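Local coordinates for protein putative isomerase (Streptomyces coelicolor A3, PDB 2OQH) that probably converts sugar acids as a putative isomerase of the enolase superfamily, with dehydration of D-glucarate as its likely reaction, at residues V128-L133 against M326-A331; A132-A137 against D165-K170; G293-S298 against R321-M326; L302-A307 against D332-P337. All blocks are in the same frame, centred on the assembly; numbering follows the deposited sequence.

Followed from the N terminus, the chain, past its N-terminal sheet and helices, enters strand 127-134, where contacts 1 and 2 begin. Contact 2 closes early, after a single helix, when strand 166-170 pairs alongside; it shares Ala132 and Leu133 with contact 1. Contact 1 stays open for almost two hundred residues, until 326-331 returns to the same strand. Contact 3 opens at 293-298 and shuts at 321-326 within that long span, meeting contact 1 at Met326. Contact 4 crosses both, running from the start of helix 303-315 to the loop at 332-337. Contact 1 joins the first barrel strand to the turn after the last, contact 2 the first two strands, contact 3 the last two, while contact 4 fastens the final barrel helix.

Contact 1: V128-L133 against M326-A331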
loop_
_atom_site.group_PDB
_atom_site.type_symbol
_atom_site.label_atom_id
_atom_site.label_comp_id
_atom_site.label_asym_id
_atom_site.label_seq_id
_atom_site.Cartn_x
_atom_site.Cartn_y
_atom_site.Cartn_z
ATOM N N VAL A 128 9.594 -9.931 -3.709
ATOM C CA VAL A 128 8.939 -9.146 -2.672
ATOM C C VAL A 128 7.910 -9.923 -1.862
ATOM O O VAL A 128 6.799 -10.161 -2.332
ATOM C CB VAL A 128 8.212 -7.933 -3.277
ATOM C CG1 VAL A 128 7.541 -7.133 -2.177
ATOM C CG2 VAL A 128 9.194 -7.080 -4.046
ATOM N N PRO A 129 8.260 -10.305 -0.626
ATOM C CA PRO A 129 7.352 -11.052 0.249
ATOM C C PRO A 129 6.104 -10.234 0.600
ATOM O O PRO A 129 6.177 -9.008 0.752
ATOM C CB PRO A 129 8.209 -11.325 1.484
ATOM C CG PRO A 129 9.611 -11.290 0.961
ATOM C CD PRO A 129 9.572 -10.125 0.018
ATOM N N ILE A 130 4.961 -10.903 0.720
ATOM C CA ILE A 130 3.736 -10.199 1.081
ATOM C C ILE A 130 3.124 -10.792 2.342
ATOM O O ILE A 130 3.527 -11.859 2.792
ATOM C CB ILE A 130 2.695 -10.205 -0.065
ATOM C CG1 ILE A 130 2.256 -11.634 -0.387
ATOM C CG2 ILE A 130 3.292 -9.535 -1.290
ATOM C CD1 ILE A 130 1.107 -11.697 -1.357
ATOM N N THR A 131 2.151 -10.084 2.897
ATOM C CA THR A 131 1.490 -10.474 4.137
ATOM C C THR A 131 0.073 -11.009 3.956
ATOM O O THR A 131 -0.667 -10.563 3.079
ATOM C CB THR A 131 1.415 -9.264 5.078
ATOM O OG1 THR A 131 2.713 -8.663 5.169
ATOM C CG2 THR A 131 0.935 -9.679 6.462
ATOM N N ALA A 132 -0.301 -11.955 4.811
ATOM C CA ALA A 132 -1.634 -12.542 4.779
ATOM C C ALA A 132 -2.504 -11.849 5.821
ATOM O O ALA A 132 -2.139 -11.787 6.992
ATOM C CB ALA A 132 -1.551 -14.037 5.087
ATOM N N LEU A 133 -3.650 -11.326 5.401
ATOM C CA LEU A 133 -4.547 -10.653 6.334
ATOM C C LEU A 133 -5.650 -11.573 6.822
ATOM O O LEU A 133 -6.307 -12.243 6.022
ATOM C CB LEU A 133 -5.206 -9.431 5.682
ATOM C CG LEU A 133 -6.333 -8.782 6.512
ATOM C CD1 LEU A 133 -5.756 -8.081 7.744
ATOM C CD2 LEU A 133 -7.094 -7.782 5.656
HETATM N N MSE A 326 -3.056 -6.794 -0.950
HETATM C CA MSE A 326 -4.282 -7.547 -1.139
HETATM C C MSE A 326 -4.312 -8.070 -2.565
HETATM O O MSE A 326 -5.368 -8.439 -3.074
HETATM C CB MSE A 326 -5.514 -6.675 -0.868
HETATM C CG MSE A 326 -5.771 -6.389 0.614
HETATM SE SE MSE A 326 -5.137 -7.809 1.804
HETATM C CE MSE A 326 -3.633 -6.850 2.560
ATOM N N TYR A 327 -3.137 -8.114 -3.195
ATOM C CA TYR A 327 -3.023 -8.585 -4.571
ATOM C C TYR A 327 -3.374 -10.064 -4.729
ATOM O O TYR A 327 -3.731 -10.499 -5.827
ATOM C CB TYR A 327 -1.610 -8.347 -5.119
ATOM C CG TYR A 327 -1.471 -8.709 -6.591
ATOM C CD1 TYR A 327 -2.148 -7.984 -7.572
ATOM C CD2 TYR A 327 -0.706 -9.802 -6.996
ATOM C CE1 TYR A 327 -2.070 -8.341 -8.928
ATOM C CE2 TYR A 327 -0.618 -10.173 -8.355
ATOM C CZ TYR A 327 -1.307 -9.434 -9.314
ATOM O OH TYR A 327 -1.249 -9.785 -10.650
ATOM N N TYR A 328 -3.269 -10.846 -3.658
ATOM C CA TYR A 328 -3.598 -12.261 -3.781
ATOM C C TYR A 328 -5.097 -12.489 -3.908
ATOM O O TYR A 328 -5.545 -13.617 -4.097
ATOM C CB TYR A 328 -3.025 -13.074 -2.610
ATOM C CG TYR A 328 -3.503 -12.685 -1.226
ATOM C CD1 TYR A 328 -4.777 -13.027 -0.771
ATOM C CD2 TYR A 328 -2.663 -11.989 -0.361
ATOM C CE1 TYR A 328 -5.202 -12.684 0.521
ATOM C CE2 TYR A 328 -3.072 -11.641 0.930
ATOM C CZ TYR A 328 -4.337 -11.990 1.369
ATOM O OH TYR A 328 -4.714 -11.662 2.658
ATOM N N LEU A 329 -5.866 -11.408 -3.821
ATOM C CA LEU A 329 -7.323 -11.467 -3.942
ATOM C C LEU A 329 -7.774 -11.110 -5.349
ATOM O O LEU A 329 -8.972 -11.029 -5.625
ATOM C CB LEU A 329 -7.980 -10.478 -2.980
ATOM C CG LEU A 329 -7.788 -10.686 -1.484
ATOM C CD1 LEU A 329 -8.449 -9.529 -0.742
ATOM C CD2 LEU A 329 -8.382 -12.016 -1.069
ATOM N N HIS A 330 -6.820 -10.886 -6.239
ATOM C CA HIS A 330 -7.149 -10.496 -7.598
ATOM C C HIS A 330 -7.652 -11.647 -8.455
ATOM O O HIS A 330 -7.210 -12.794 -8.316
ATOM C CB HIS A 330 -5.930 -9.857 -8.279
ATOM C CG HIS A 330 -5.065 -10.831 -9.016
ATOM N ND1 HIS A 330 -5.340 -11.251 -10.301
ATOM C CD2 HIS A 330 -3.936 -11.482 -8.645
ATOM C CE1 HIS A 330 -4.419 -12.114 -10.690
ATOM N NE2 HIS A 330 -3.556 -12.272 -9.704
ATOM N N ALA A 331 -8.605 -11.319 -9.320
ATOM C CA ALA A 331 -9.162 -12.272 -10.261
ATOM C C ALA A 331 -8.737 -11.691 -11.605
ATOM O O ALA A 331 -7.540 -11.569 -11.877
ATOM C CB ALA A 331 -10.682 -12.324 -10.141
#
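Ile130 meets Tyr328 through the end of its longer branch: CD1 stands 3.9 Å from CD2 of Tyr328, near the ring plane, so a methyl abuts the rim of the aromatic ring. The branch points there because CG1 sits between the backbone N and the carbonyl carbon (chi1 63°). At Thr131 the backbone takes over. Its carbonyl O lies in the plane of the Tyr328 ring, 3.4 Å from CE2, the arrangement expected where a carbonyl faces the weakly positive hydrogens of an aromatic edge. The hydroxyl of Thr131 is occupied on strand 323-324, where it bonds to Ile323 O.

These neighbours illustrate how a closed barrel is sealed. Strand 127-134 is the first strand of the modified (β/α)7β barrel of the enolase superfamily and pairs with the last, 323-324; the 3-10 turn at 327-329, just beyond that last strand, carries Tyr328 back against the first.

Further along, Tyr328 OH passes 3.8 Å from Ala132 CA. One residue on, Leu133 N donates to Tyr328 OH over 3.0 Å in a nearly straight bond, 169° at the hydrogen, so a backbone amide of the strand is bound by a side chain from the turn. Phe164 packs edge-to-face with the same tyrosine ring. A phenylalanine in place of Tyr328 would probably keep much of the edge packing but leave Leu133 N without this acceptor. Beside the hydroxyl, the bent chain of selenomethionine Met326 brings its SE atom to 4.2 Å from Leu133 CB.

Contact 2: A132-A137 against D165-K170; sequences ALITRA and DAVKLK
Lys168 uses both its backbone N and O on strand 132-134, bonding to the residues that flank Leu133: its N donates to Ala132 O at 2.9 Å, and its O accepts from Ile134 N, also at 2.9 Å. The ladder extends at either end, with Ala132 N to Ala166 O at 3.1 Å and Lys170 N to Ile134 O at 3.1 Å. This is regular parallel pairing, the strand directions differing by 28°. Beyond it, two waters carry the link onward, joining Lys170 O to Arg136 N and to Arg136 NE; the guanidinium of Arg136 is itself anchored by salt bridges to Asp174 and Asp178.

The side chains of the paired strands divide between two faces. On one, Leu133 crosses Lys168 and turns CD1 back to 3.2 Å from Lys168 O. On the other, Ile134 lies between two partners: its CD1 is 3.9 Å from Val167 CG1, while CG1 meets Leu169 CD1. CG1 of Ile134 lies between the backbone N and the carbonyl carbon (chi1 57°), which directs this branch across to the neighbouring strand. Past the last bridge, CG2 of Thr135 rests 3.9 Å from Lys170 CB.

The sequence Lys-Leu-Lys ending strand 166-170 is consistent with the Lys-X-Lys signature found on the second barrel strand of mandelate racemase relatives. The pair is the two-strand frame of a beta-alpha-beta crossover: helix 147-162 connects them and covers Ala132, Val167 and Leu169, and helix 175-188 packs on Leu169 from the next unit.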
loop_
_atom_site.group_PDB
_atom_site.type_symbol
_atom_site.label_atom_id
_atom_site.label_comp_id
_atom_site.label_asym_id
_atom_site.label_seq_id
_atom_site.Cartn_x
_atom_site.Cartn_y
_atom_site.Cartn_z
ATOM N N ALA A 132 -0.301 -11.955 4.811
ATOM C CA ALA A 132 -1.634 -12.542 4.779
ATOM C C ALA A 132 -2.504 -11.849 5.821
ATOM O O ALA A 132 -2.139 -11.787 6.992
ATOM C CB ALA A 132 -1.551 -14.037 5.087
ATOM N N LEU A 133 -3.650 -11.326 5.401
ATOM C CA LEU A 133 -4.547 -10.653 6.334
ATOM C C LEU A 133 -5.650 -11.573 6.822
ATOM O O LEU A 133 -6.307 -12.243 6.022
ATOM C CB LEU A 133 -5.206 -9.431 5.682
ATOM C CG LEU A 133 -6.333 -8.782 6.512
ATOM C CD1 LEU A 133 -5.756 -8.081 7.744
ATOM C CD2 LEU A 133 -7.094 -7.782 5.656
ATOM N N ILE A 134 -5.857 -11.615 8.133
ATOM C CA ILE A 134 -6.941 -12.426 8.669
ATOM C C ILE A 134 -7.878 -11.521 9.461
ATOM O O ILE A 134 -7.433 -10.670 10.236
ATOM C CB ILE A 134 -6.438 -13.565 9.588
ATOM C CG1 ILE A 134 -5.614 -12.999 10.741
ATOM C CG2 ILE A 134 -5.622 -14.559 8.788
ATOM C CD1 ILE A 134 -5.211 -14.066 11.760
ATOM N N THR A 135 -9.179 -11.693 9.248
ATOM C CA THR A 135 -10.173 -10.892 9.955
ATOM C C THR A 135 -11.146 -11.853 10.620
ATOM O O THR A 135 -11.183 -13.038 10.283
ATOM C CB THR A 135 -10.976 -9.991 8.993
ATOM O OG1 THR A 135 -11.954 -10.785 8.312
ATOM C CG2 THR A 135 -10.062 -9.349 7.961
ATOM N N ARG A 136 -11.933 -11.348 11.565
ATOM C CA ARG A 136 -12.901 -12.194 12.250
ATOM C C ARG A 136 -13.912 -12.731 11.242
ATOM O O ARG A 136 -14.568 -13.750 11.483
ATOM C CB ARG A 136 -13.620 -11.406 13.343
ATOM C CG ARG A 136 -12.691 -10.962 14.456
ATOM C CD ARG A 136 -13.451 -10.364 15.621
ATOM N NE ARG A 136 -12.542 -10.030 16.713
ATOM C CZ ARG A 136 -12.924 -9.803 17.963
ATOM N NH1 ARG A 136 -14.208 -9.872 18.289
ATOM N NH2 ARG A 136 -12.024 -9.510 18.888
ATOM N N ALA A 137 -14.025 -12.049 10.109
ATOM C CA ALA A 137 -14.953 -12.467 9.068
ATOM C C ALA A 137 -14.552 -13.813 8.488
ATOM O O ALA A 137 -15.269 -14.357 7.649
ATOM C CB ALA A 137 -15.009 -11.424 7.958
ATOM N N ASP A 165 5.210 -15.147 4.905
ATOM C CA ASP A 165 6.200 -15.021 5.974
ATOM C C ASP A 165 5.627 -14.199 7.124
ATOM O O ASP A 165 6.170 -14.189 8.233
ATOM C CB ASP A 165 7.460 -14.309 5.487
ATOM C CG ASP A 165 8.033 -14.913 4.230
ATOM O OD1 ASP A 165 8.014 -16.156 4.083
ATOM O OD2 ASP A 165 8.529 -14.127 3.393
ATOM N N ALA A 166 4.537 -13.496 6.853
ATOM C CA ALA A 166 3.924 -12.654 7.869
ATOM C C ALA A 166 2.413 -12.739 7.860
ATOM O O ALA A 166 1.799 -12.979 6.819
ATOM C CB ALA A 166 4.358 -11.209 7.665
ATOM N N VAL A 167 1.821 -12.536 9.034
ATOM C CA VAL A 167 0.374 -12.564 9.190
ATOM C C VAL A 167 -0.070 -11.304 9.920
ATOM O O VAL A 167 0.590 -10.857 10.854
ATOM C CB VAL A 167 -0.094 -13.786 10.014
ATOM C CG1 VAL A 167 -1.593 -13.687 10.270
ATOM C CG2 VAL A 167 0.230 -15.076 9.272
ATOM N N LYS A 168 -1.190 -10.741 9.501
ATOM C CA LYS A 168 -1.695 -9.535 10.131
ATOM C C LYS A 168 -3.170 -9.664 10.484
ATOM O O LYS A 168 -3.995 -10.012 9.640
ATOM C CB LYS A 168 -1.466 -8.348 9.193
ATOM C CG LYS A 168 -2.112 -7.046 9.608
ATOM C CD LYS A 168 -1.653 -5.949 8.654
ATOM C CE LYS A 168 -2.486 -4.704 8.764
ATOM N NZ LYS A 168 -3.845 -4.926 8.224
ATOM N N LEU A 169 -3.496 -9.394 11.744
ATOM C CA LEU A 169 -4.875 -9.468 12.211
ATOM C C LEU A 169 -5.548 -8.099 12.215
ATOM O O LEU A 169 -4.991 -7.122 12.718
ATOM C CB LEU A 169 -4.934 -10.044 13.629
ATOM C CG LEU A 169 -6.306 -9.980 14.315
ATOM C CD1 LEU A 169 -7.295 -10.912 13.612
ATOM C CD2 LEU A 169 -6.161 -10.371 15.771
ATOM N N LYS A 170 -6.748 -8.032 11.656
ATOM C CA LYS A 170 -7.500 -6.783 11.641
ATOM C C LYS A 170 -8.161 -6.677 13.011
ATOM O O LYS A 170 -9.099 -7.411 13.315
ATOM C CB LYS A 170 -8.562 -6.813 10.540
ATOM C CG LYS A 170 -9.393 -5.544 10.435
ATOM C CD LYS A 170 -10.377 -5.627 9.274
ATOM C CE LYS A 170 -11.130 -4.311 9.080
ATOM N NZ LYS A 170 -11.979 -3.961 10.263
HETATM O O HOH W 1 -10.028 -9.172 15.696
HETATM O O HOH W 2 -11.445 -8.671 12.076
#

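Contact 3: G293-S298 against R321-M326; sequences GMNLHS and RAIDSM
Leu296 and Ile323 face each other with CA atoms 5.3 Å apart in two segments that run nearly parallel, 11° between their end-to-end directions, yet one direct backbone bond, Asp324 N to Leu296 O (3.2 Å), joins them. Side chains and water do the rest. Asn295 reaches across: with CG anti to the backbone N (chi1 -158°) the amide is carried over to the other segment, where ND2 of Asn295 donates to Ala322 O at 3.0 Å. The acceptor lies in the amide plane, but the donor stands 41° out of the carbonyl plane. The same ND2 also bonds to Tyr221 OH, and Asn295 OD1 passes 3.3 Å from Ile323 CG2, the two side chains crossing at about a right angle. A leucine in place of Asn295 would probably leave Tyr221 OH without this partner and Ala322 O with one donor fewer, Arg195 being another.

At the segment's start, Arg321 lays CD 3.3 Å from Met294 O, and a water at the edge of its guanidinium, in plane, links NE to Met294 N. NH1 forms a salt bridge to Glu220. At the other end Ser298 OG, bonded chiefly to Glu301, accepts only weakly from Met326 N (3.4 Å); a water donates to Ser298 OG and accepts, weakly, from Met326 N.

His297 turns away and bonds weakly to Asp270, a pairing that recalls the His-Asp dyad of mandelate racemase. Strand 293-296 continues the barrel from 266-269, with Met294 packed on helix 277-289, and segment 321-326 backs onto strand 127-134, completing the closure.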
loop_
_atom_site.group_PDB
_atom_site.type_symbol
_atom_site.label_atom_id
_atom_site.label_comp_id
_atom_site.label_asym_id
_atom_site.label_seq_id
_atom_site.Cartn_x
_atom_site.Cartn_y
_atom_site.Cartn_z
ATOM N N GLY A 293 11.716 1.829 10.887
ATOM C CA GLY A 293 11.509 0.723 9.981
ATOM C C GLY A 293 10.525 1.272 8.960
ATOM O O GLY A 293 9.948 2.343 9.174
HETATM N N MSE A 294 10.339 0.573 7.846
HETATM C CA MSE A 294 9.392 1.011 6.824
HETATM C C MSE A 294 8.827 -0.200 6.100
HETATM O O MSE A 294 9.484 -1.226 5.977
HETATM C CB MSE A 294 10.060 1.930 5.788
HETATM C CG MSE A 294 9.099 2.408 4.689
HETATM SE SE MSE A 294 9.913 3.449 3.252
HETATM C CE MSE A 294 8.294 4.205 2.504
ATOM N N ASN A 295 7.596 -0.070 5.629
ATOM C CA ASN A 295 6.942 -1.141 4.890
ATOM C C ASN A 295 5.940 -0.425 4.000
ATOM O O ASN A 295 5.817 0.794 4.078
ATOM C CB ASN A 295 6.228 -2.084 5.865
ATOM C CG ASN A 295 5.987 -3.468 5.280
ATOM O OD1 ASN A 295 6.496 -3.809 4.204
ATOM N ND2 ASN A 295 5.215 -4.282 5.998
ATOM N N LEU A 296 5.240 -1.156 3.141
ATOM C CA LEU A 296 4.244 -0.516 2.301
ATOM C C LEU A 296 2.847 -0.942 2.711
ATOM O O LEU A 296 2.609 -2.098 3.066
ATOM C CB LEU A 296 4.471 -0.835 0.821
ATOM C CG LEU A 296 5.702 -0.214 0.151
ATOM C CD1 LEU A 296 5.653 -0.506 -1.340
ATOM C CD2 LEU A 296 5.746 1.294 0.402
ATOM N N HIS A 297 1.931 0.014 2.678
ATOM C CA HIS A 297 0.539 -0.218 3.022
ATOM C C HIS A 297 -0.226 -0.459 1.727
ATOM O O HIS A 297 0.097 0.124 0.697
ATOM C CB HIS A 297 -0.020 1.010 3.742
ATOM C CG HIS A 297 -1.507 0.996 3.909
ATOM N ND1 HIS A 297 -2.361 1.647 3.044
ATOM C CD2 HIS A 297 -2.291 0.424 4.851
ATOM C CE1 HIS A 297 -3.606 1.479 3.450
ATOM N NE2 HIS A 297 -3.590 0.741 4.546
ATOM N N SER A 298 -1.239 -1.318 1.778
ATOM C CA SER A 298 -2.025 -1.600 0.580
ATOM C C SER A 298 -3.454 -1.087 0.685
ATOM O O SER A 298 -4.149 -1.347 1.670
ATOM C CB SER A 298 -2.060 -3.100 0.299
ATOM O OG SER A 298 -2.996 -3.369 -0.724
ATOM N N ARG A 321 10.874 -5.785 4.547
ATOM C CA ARG A 321 9.849 -6.569 5.227
ATOM C C ARG A 321 8.815 -7.116 4.258
ATOM O O ARG A 321 8.772 -6.720 3.095
ATOM C CB ARG A 321 9.135 -5.691 6.256
ATOM C CG ARG A 321 10.046 -5.116 7.332
ATOM C CD ARG A 321 9.448 -3.843 7.917
ATOM N NE ARG A 321 10.278 -3.265 8.977
ATOM C CZ ARG A 321 10.096 -3.476 10.278
ATOM N NH1 ARG A 321 9.105 -4.257 10.693
ATOM N NH2 ARG A 321 10.901 -2.896 11.164
ATOM N N ALA A 322 7.985 -8.036 4.738
ATOM C CA ALA A 322 6.927 -8.575 3.899
ATOM C C ALA A 322 5.895 -7.456 3.866
ATOM O O ALA A 322 5.346 -7.099 4.899
ATOM C CB ALA A 322 6.330 -9.825 4.528
ATOM N N ILE A 323 5.638 -6.899 2.687
ATOM C CA ILE A 323 4.685 -5.795 2.567
ATOM C C ILE A 323 3.238 -6.237 2.661
ATOM O O ILE A 323 2.934 -7.422 2.537
ATOM C CB ILE A 323 4.838 -5.054 1.217
ATOM C CG1 ILE A 323 4.409 -5.978 0.073
ATOM C CG2 ILE A 323 6.281 -4.593 1.027
ATOM C CD1 ILE A 323 4.330 -5.293 -1.295
ATOM N N ASP A 324 2.353 -5.270 2.896
ATOM C CA ASP A 324 0.919 -5.528 2.949
ATOM C C ASP A 324 0.486 -5.512 1.496
ATOM O O ASP A 324 0.891 -4.636 0.735
ATOM C CB ASP A 324 0.173 -4.423 3.703
ATOM C CG ASP A 324 0.193 -4.620 5.208
ATOM O OD1 ASP A 324 0.648 -5.691 5.667
ATOM O OD2 ASP A 324 -0.264 -3.705 5.933
ATOM N N SER A 325 -0.318 -6.482 1.095
ATOM C CA SER A 325 -0.763 -6.525 -0.287
ATOM C C SER A 325 -1.992 -7.382 -0.420
ATOM O O SER A 325 -1.985 -8.549 -0.043
ATOM C CB SER A 325 0.336 -7.078 -1.197
ATOM O OG SER A 325 -0.152 -7.261 -2.522
HETATM N N MSE A 326 -3.056 -6.794 -0.950
HETATM C CA MSE A 326 -4.282 -7.547 -1.139
HETATM C C MSE A 326 -4.312 -8.070 -2.565
HETATM O O MSE A 326 -5.368 -8.439 -3.074
HETATM C CB MSE A 326 -5.514 -6.675 -0.868
HETATM C CG MSE A 326 -5.771 -6.389 0.614
HETATM SE SE MSE A 326 -5.137 -7.809 1.804
HETATM C CE MSE A 326 -3.633 -6.850 2.560
HETATM O O HOH W 3 12.014 -1.640 7.507
HETATM O O HOH W 4 9.275 -3.560 3.756
HETATM O O HOH W 5 1.574 -2.345 -0.505
HETATM O O HOH W 6 -3.057 -4.963 -3.136
#

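Contact 4: L302-A307 against D332-P337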
loop_
_atom_site.group_PDB
_atom_site.type_symbol
_atom_site.label_atom_id
_atom_site.label_comp_id
_atom_site.label_asym_id
_atom_site.label_seq_id
_atom_site.Cartn_x
_atom_site.Cartn_y
_atom_site.Cartn_z
ATOM N N LEU A 302 -4.308 -3.175 -7.673
ATOM C CA LEU A 302 -4.418 -4.314 -8.582
ATOM C C LEU A 302 -3.072 -4.405 -9.313
ATOM O O LEU A 302 -2.056 -3.924 -8.806
ATOM C CB LEU A 302 -5.579 -4.127 -9.570
ATOM C CG LEU A 302 -6.983 -4.111 -8.938
ATOM C CD1 LEU A 302 -8.018 -3.808 -10.013
ATOM C CD2 LEU A 302 -7.285 -5.446 -8.255
ATOM N N GLY A 303 -3.060 -5.003 -10.498
ATOM C CA GLY A 303 -1.819 -5.173 -11.239
ATOM C C GLY A 303 -0.933 -3.972 -11.536
ATOM O O GLY A 303 0.268 -3.991 -11.253
ATOM N N ILE A 304 -1.501 -2.934 -12.132
ATOM C CA ILE A 304 -0.707 -1.755 -12.458
ATOM C C ILE A 304 -0.143 -1.106 -11.189
ATOM O O ILE A 304 1.060 -0.866 -11.091
ATOM C CB ILE A 304 -1.545 -0.728 -13.247
ATOM C CG1 ILE A 304 -2.032 -1.360 -14.558
ATOM C CG2 ILE A 304 -0.709 0.516 -13.551
ATOM C CD1 ILE A 304 -2.978 -0.471 -15.355
ATOM N N ALA A 305 -1.012 -0.851 -10.216
ATOM C CA ALA A 305 -0.596 -0.231 -8.961
ATOM C C ALA A 305 0.451 -1.079 -8.240
ATOM O O ALA A 305 1.477 -0.558 -7.784
ATOM C CB ALA A 305 -1.805 -0.010 -8.065
ATOM N N THR A 306 0.193 -2.380 -8.139
ATOM C CA THR A 306 1.125 -3.283 -7.482
ATOM C C THR A 306 2.479 -3.263 -8.190
ATOM O O THR A 306 3.523 -3.337 -7.549
ATOM C CB THR A 306 0.597 -4.734 -7.468
ATOM O OG1 THR A 306 -0.605 -4.797 -6.694
ATOM C CG2 THR A 306 1.628 -5.673 -6.862
ATOM N N ALA A 307 2.452 -3.160 -9.516
ATOM C CA ALA A 307 3.678 -3.120 -10.307
ATOM C C ALA A 307 4.530 -1.908 -9.906
ATOM O O ALA A 307 5.751 -2.009 -9.775
ATOM C CB ALA A 307 3.335 -3.058 -11.797
ATOM N N ASP A 332 -9.700 -11.294 -12.428
ATOM C CA ASP A 332 -9.391 -10.729 -13.734
ATOM C C ASP A 332 -8.879 -9.294 -13.565
ATOM O O ASP A 332 -9.326 -8.568 -12.675
ATOM C CB ASP A 332 -10.646 -10.772 -14.617
ATOM C CG ASP A 332 -10.328 -10.611 -16.092
ATOM O OD1 ASP A 332 -9.231 -11.031 -16.513
ATOM O OD2 ASP A 332 -11.179 -10.075 -16.835
ATOM N N ASP A 333 -7.938 -8.893 -14.414
ATOM C CA ASP A 333 -7.349 -7.555 -14.343
ATOM C C ASP A 333 -7.149 -7.045 -15.762
ATOM O O ASP A 333 -7.236 -7.820 -16.720
ATOM C CB ASP A 333 -5.989 -7.626 -13.632
ATOM C CG ASP A 333 -5.597 -6.313 -12.967
ATOM O OD1 ASP A 333 -6.083 -5.245 -13.410
ATOM O OD2 ASP A 333 -4.791 -6.353 -12.006
ATOM N N ILE A 334 -6.875 -5.753 -15.915
ATOM C CA ILE A 334 -6.674 -5.222 -17.251
ATOM C C ILE A 334 -5.251 -5.411 -17.747
ATOM O O ILE A 334 -4.876 -4.887 -18.788
ATOM C CB ILE A 334 -7.082 -3.744 -17.345
ATOM C CG1 ILE A 334 -6.285 -2.891 -16.364
ATOM C CG2 ILE A 334 -8.564 -3.611 -17.043
ATOM C CD1 ILE A 334 -6.700 -1.441 -16.392
ATOM N N ILE A 335 -4.452 -6.162 -17.001
ATOM C CA ILE A 335 -3.088 -6.446 -17.432
ATOM C C ILE A 335 -2.814 -7.913 -17.158
ATOM O O ILE A 335 -3.640 -8.610 -16.571
ATOM C CB ILE A 335 -2.020 -5.588 -16.688
ATOM C CG1 ILE A 335 -1.809 -6.107 -15.264
ATOM C CG2 ILE A 335 -2.460 -4.137 -16.645
ATOM C CD1 ILE A 335 -0.573 -5.540 -14.583
ATOM N N GLU A 336 -1.654 -8.383 -17.598
ATOM C CA GLU A 336 -1.283 -9.770 -17.373
ATOM C C GLU A 336 -0.948 -9.966 -15.896
ATOM O O GLU A 336 -0.296 -9.119 -15.281
ATOM C CB GLU A 336 -0.079 -10.125 -18.243
ATOM C CG GLU A 336 -0.413 -10.186 -19.720
ATOM C CD GLU A 336 -1.103 -11.491 -20.091
ATOM O OE1 GLU A 336 -0.406 -12.534 -20.152
ATOM O OE2 GLU A 336 -2.339 -11.480 -20.306
ATOM N N PRO A 337 -1.386 -11.089 -15.307
ATOM C CA PRO A 337 -1.105 -11.353 -13.890
ATOM C C PRO A 337 0.381 -11.257 -13.517
ATOM O O PRO A 337 1.262 -11.675 -14.276
ATOM C CB PRO A 337 -1.650 -12.768 -13.683
ATOM C CG PRO A 337 -2.773 -12.846 -14.678
ATOM C CD PRO A 337 -2.166 -12.192 -15.899
HETATM O O HOH W 7 -4.491 -3.004 -12.954
#
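Gly303, the first residue of helix 303-315, gives its amide to Asp333 in the loop beyond the barrel's last strand, so the start of the final helix of the (β/α)7β barrel is held by a carboxylate thirty residues farther on. The polar contacts centre on that group. In Asp333, CG lies anti to the backbone N (chi1 -154°), which carries the carboxylate to the helix start. Gly303 N donates to the syn lone pair of Asp333 OD2 at 2.7 Å, with an angle of 151° at the hydrogen. OD1 of Asp333 receives Ile334 N at 2.7 Å from the anti side, 21° out of the carboxylate plane, a bond that restrains rotation of the group, and a water 2.8 Å from Asp333 OD1 passes the link on to Ile304 N. The positive end of the helix dipole probably helps to stabilise the negative charge here. Glu49, from the N-terminal domain, binds the amides of Leu302 and Ala305, so two acidic side chains accept from amides at the N-cap and in the first turn.

Within the helix start, Thr306 OG1 donates to Leu302 O at 2.7 Å, an oxygen that also accepts the backbone N of Thr306.

The apolar contacts involve three isoleucines. Ile304 runs its CG1 to within 3.5 Å of Ile335 CG2, while its CD1 meets the CD1 of Ile334 at 4.0 Å, end methyl to end methyl. Ile334 in turn touches Val35 of the N-terminal sheet, and Leu302 reaches Leu15. Because Gly303 has no side chain, Ile335 can approach the helix backbone itself: its CD1 lies 3.4 Å from Gly303 C.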